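Local structure of shikimate 5-dehydrogenase (Mycobacterium fortuitum subsp. fortuitum DSM 46621, 4XIJ) at residues A[263-267]-A[268-272]. The protein probably catalyses the NADP-dependent reduction of 3-dehydroshikimate to shikimate, the fourth step of the chorismate pathway. Numbering follows the deposited sequence.
Sequences MPAPK and EAMRA. With EDO (1,2-ethanediol), chain C; SO4 (sulfate ion), chain H.
A265, in the loop that leads into helix 267-272, meets M270 through its methyl group, CB lying 4.2 Å from the thioether SD. P266 follows at the N-cap position and at the centre of an inverse gamma turn. Its ring reaches M270 too, CD standing 3.9 Å from SD, while its CB rests against the methyl of A269. The P266 carbonyl starts the helical pattern, O accepting from M270 N at 3.0 Å. As a proline N-cap, P266 has no side-chain hydroxyl or carboxylate to bind the first-turn amides; an ethanediol, probably from the crystallisation liquor, accepts from two of them instead, O2 from K267 N at 2.9 Å and O1 from E268 N. K267 O accepts from R271 N at 2.8 Å, and its CB lies over one face of the R271 guanidinium. That group is held in two ways: R271 NH2 forms a salt bridge with the anti lone pair of E268 OE2 at 2.9 Å, and NH1 and NH2 grip a sulfate, also probably from the liquor, at the guanidinium edge, R271 NH1 to sulfate O4 measuring 2.8 Å. E268 bends at chi2 (-68°), bringing its carboxylate back toward R271. P266 packs on A35 and A38 of helix 28-38, A269 on A38 and M270 on A35; A265, K267 and the buried M270 touch F254 of helix 246-261, so this final short helix lies against both.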
ATOM      1  N   MET A 263     -12.240  -2.028  16.482  1.00 12.10           N
ATOM      2  CA  MET A 263     -13.493  -2.571  15.954  0.72 13.39           C
ATOM      3  C   MET A 263     -13.262  -3.102  14.534  1.00 12.94           C
ATOM      4  O   MET A 263     -12.396  -2.597  13.805  1.00 13.38           O
ATOM      5  CB  MET A 263     -14.576  -1.489  15.968  0.72 14.51           C
ATOM      6  CG  MET A 263     -14.559  -0.676  17.267  0.72 17.07           C
ATOM      7  SD  MET A 263     -15.693   0.730  17.241  0.72 19.91           S
ATOM      8  CE  MET A 263     -17.106  -0.304  17.289  0.72 20.82           C
ATOM      9  N   PRO A 264     -14.025  -4.118  14.118  1.00 13.31           N
ATOM     10  CA  PRO A 264     -13.955  -4.581  12.721  1.00 12.25           C
ATOM     11  C   PRO A 264     -14.257  -3.451  11.738  1.00 11.43           C
ATOM     12  O   PRO A 264     -15.122  -2.602  12.008  1.00 12.74           O
ATOM     13  CB  PRO A 264     -15.019  -5.664  12.661  1.00 13.84           C
ATOM     14  CG  PRO A 264     -15.102  -6.147  14.101  1.00 16.10           C
ATOM     15  CD  PRO A 264     -14.971  -4.904  14.912  1.00 15.32           C
ATOM     16  N   ALA A 265     -13.500  -3.385  10.643  1.00 11.62           N
ATOM     17  CA  ALA A 265     -13.709  -2.313   9.666  1.00 10.47           C
ATOM     18  C   ALA A 265     -15.137  -2.349   9.126  1.00 10.17           C
ATOM     19  O   ALA A 265     -15.636  -3.395   8.789  1.00 11.10           O
ATOM     20  CB  ALA A 265     -12.675  -2.400   8.517  1.00 11.47           C
ATOM     21  N   PRO A 266     -15.796  -1.187   9.023  1.00  9.18           N
ATOM     22  CA  PRO A 266     -17.152  -1.139   8.458  1.00  9.66           C
ATOM     23  C   PRO A 266     -16.990  -1.076   6.945  1.00  8.97           C
ATOM     24  O   PRO A 266     -16.881  -0.003   6.345  1.00  9.35           O
ATOM     25  CB  PRO A 266     -17.733   0.154   9.044  1.00 10.01           C
ATOM     26  CG  PRO A 266     -16.506   1.063   9.186  1.00  9.57           C
ATOM     27  CD  PRO A 266     -15.345   0.116   9.524  1.00  9.48           C
ATOM     28  N   LYS A 267     -16.932  -2.238   6.324  1.00  9.71           N
ATOM     29  CA  LYS A 267     -16.407  -2.264   4.949  1.00 10.49           C
ATOM     30  C   LYS A 267     -17.342  -1.611   3.935  1.00 10.19           C
ATOM     31  O   LYS A 267     -16.862  -0.930   3.022  1.00 10.34           O
ATOM     32  CB  LYS A 267     -16.075  -3.695   4.498  1.00 11.54           C
ATOM     33  CG  LYS A 267     -14.996  -4.347   5.348  1.00 13.15           C
ATOM     34  CD  LYS A 267     -14.461  -5.648   4.773  1.00 16.16           C
ATOM     35  CE  LYS A 267     -13.233  -6.073   5.539  1.00 19.51           C
ATOM     36  NZ  LYS A 267     -12.589  -7.328   4.992  1.00 22.67           N
ATOM     37  N   GLU A 268     -18.664  -1.788   4.064  1.00 11.08           N
ATOM     38  CA  GLU A 268     -19.563  -1.185   3.087  1.00 11.41           C
ATOM     39  C   GLU A 268     -19.510   0.325   3.215  1.00  9.82           C
ATOM     40  O   GLU A 268     -19.580   1.062   2.209  1.00 10.65           O
ATOM     41  CB  GLU A 268     -20.999  -1.710   3.234  1.00 15.03           C
ATOM     42  CG  GLU A 268     -21.173  -3.116   2.588  1.00 20.08           C
ATOM     43  CD  GLU A 268     -21.046  -3.127   1.042  1.00 24.73           C
ATOM     44  OE1 GLU A 268     -22.070  -2.774   0.359  1.00 28.33           O
ATOM     45  OE2 GLU A 268     -19.966  -3.503   0.519  1.00 24.06           O
ATOM     46  N   ALA A 269     -19.436   0.824   4.445  1.00  9.56           N
ATOM     47  CA  ALA A 269     -19.397   2.285   4.651  1.00  9.14           C
ATOM     48  C   ALA A 269     -18.108   2.839   4.030  1.00  8.47           C
ATOM     49  O   ALA A 269     -18.125   3.895   3.399  1.00  9.56           O
ATOM     50  CB  ALA A 269     -19.476   2.598   6.126  1.00  9.99           C
ATOM     51  N   MET A 270     -16.994   2.133   4.187  1.00  9.25           N
ATOM     52  CA  MET A 270     -15.736   2.611   3.601  1.00  8.36           C
ATOM     53  C   MET A 270     -15.751   2.512   2.077  1.00  8.54           C
ATOM     54  O   MET A 270     -15.214   3.386   1.392  1.00  9.15           O
ATOM     55  CB  MET A 270     -14.565   1.825   4.215  1.00  8.39           C
ATOM     56  CG  MET A 270     -14.431   2.200   5.698  1.00  9.41           C
ATOM     57  SD  MET A 270     -13.128   1.299   6.545  1.00  9.54           S
ATOM     58  CE  MET A 270     -11.631   2.074   5.859  1.00 10.20           C
ATOM     59  N   ARG A 271     -16.376   1.456   1.545  1.00  8.39           N
ATOM     60  CA  ARG A 271     -16.539   1.393   0.080  1.00  8.92           C
ATOM     61  C   ARG A 271     -17.359   2.566  -0.461  1.00 10.09           C
ATOM     62  O   ARG A 271     -17.090   3.026  -1.603  1.00 10.53           O
ATOM     63  CB  ARG A 271     -17.171   0.076  -0.372  1.00  9.78           C
ATOM     64  CG  ARG A 271     -16.221  -1.128  -0.177  1.00 11.57           C
ATOM     65  CD  ARG A 271     -16.919  -2.459  -0.515  1.00 12.98           C
ATOM     66  NE  ARG A 271     -16.003  -3.568  -0.282  1.00 14.57           N
ATOM     67  CZ  ARG A 271     -16.235  -4.572   0.566  1.00 16.94           C
ATOM     68  NH1 ARG A 271     -15.321  -5.521   0.708  1.00 17.51           N
ATOM     69  NH2 ARG A 271     -17.387  -4.636   1.237  1.00 17.65           N
ATOM     70  N   ALA A 272     -18.369   3.014   0.292  1.00  9.73           N
ATOM     71  CA  ALA A 272     -19.166   4.150  -0.161  1.00  9.99           C
ATOM     72  C   ALA A 272     -18.321   5.413  -0.275  1.00  9.41           C
ATOM     73  O   ALA A 272     -18.644   6.295  -1.055  1.00 10.46           O
ATOM     74  CB  ALA A 272     -20.380   4.385   0.793  1.00  9.36           C
TER
HETATM   75  C1  EDO C 302     -19.846  -4.133   5.660  1.00 25.63           C
HETATM   76  O1  EDO C 302     -20.315  -2.920   6.135  1.00 26.44           O
HETATM   77  C2  EDO C 302     -19.558  -4.890   6.914  1.00 23.52           C
HETATM   78  O2  EDO C 302     -18.148  -4.799   7.137  1.00 22.24           O
HETATM   79  S   SO4 H 307     -16.572  -8.341   2.476  1.00 52.71           S
HETATM   80  O1  SO4 H 307     -17.316  -7.102   2.808  1.00 51.52           O
HETATM   81  O2  SO4 H 307     -17.360  -9.151   1.527  1.00 52.22           O
HETATM   82  O3  SO4 H 307     -16.369  -9.121   3.708  1.00 52.72           O
HETATM   83  O4  SO4 H 307     -15.258  -8.029   1.884  1.00 52.19           O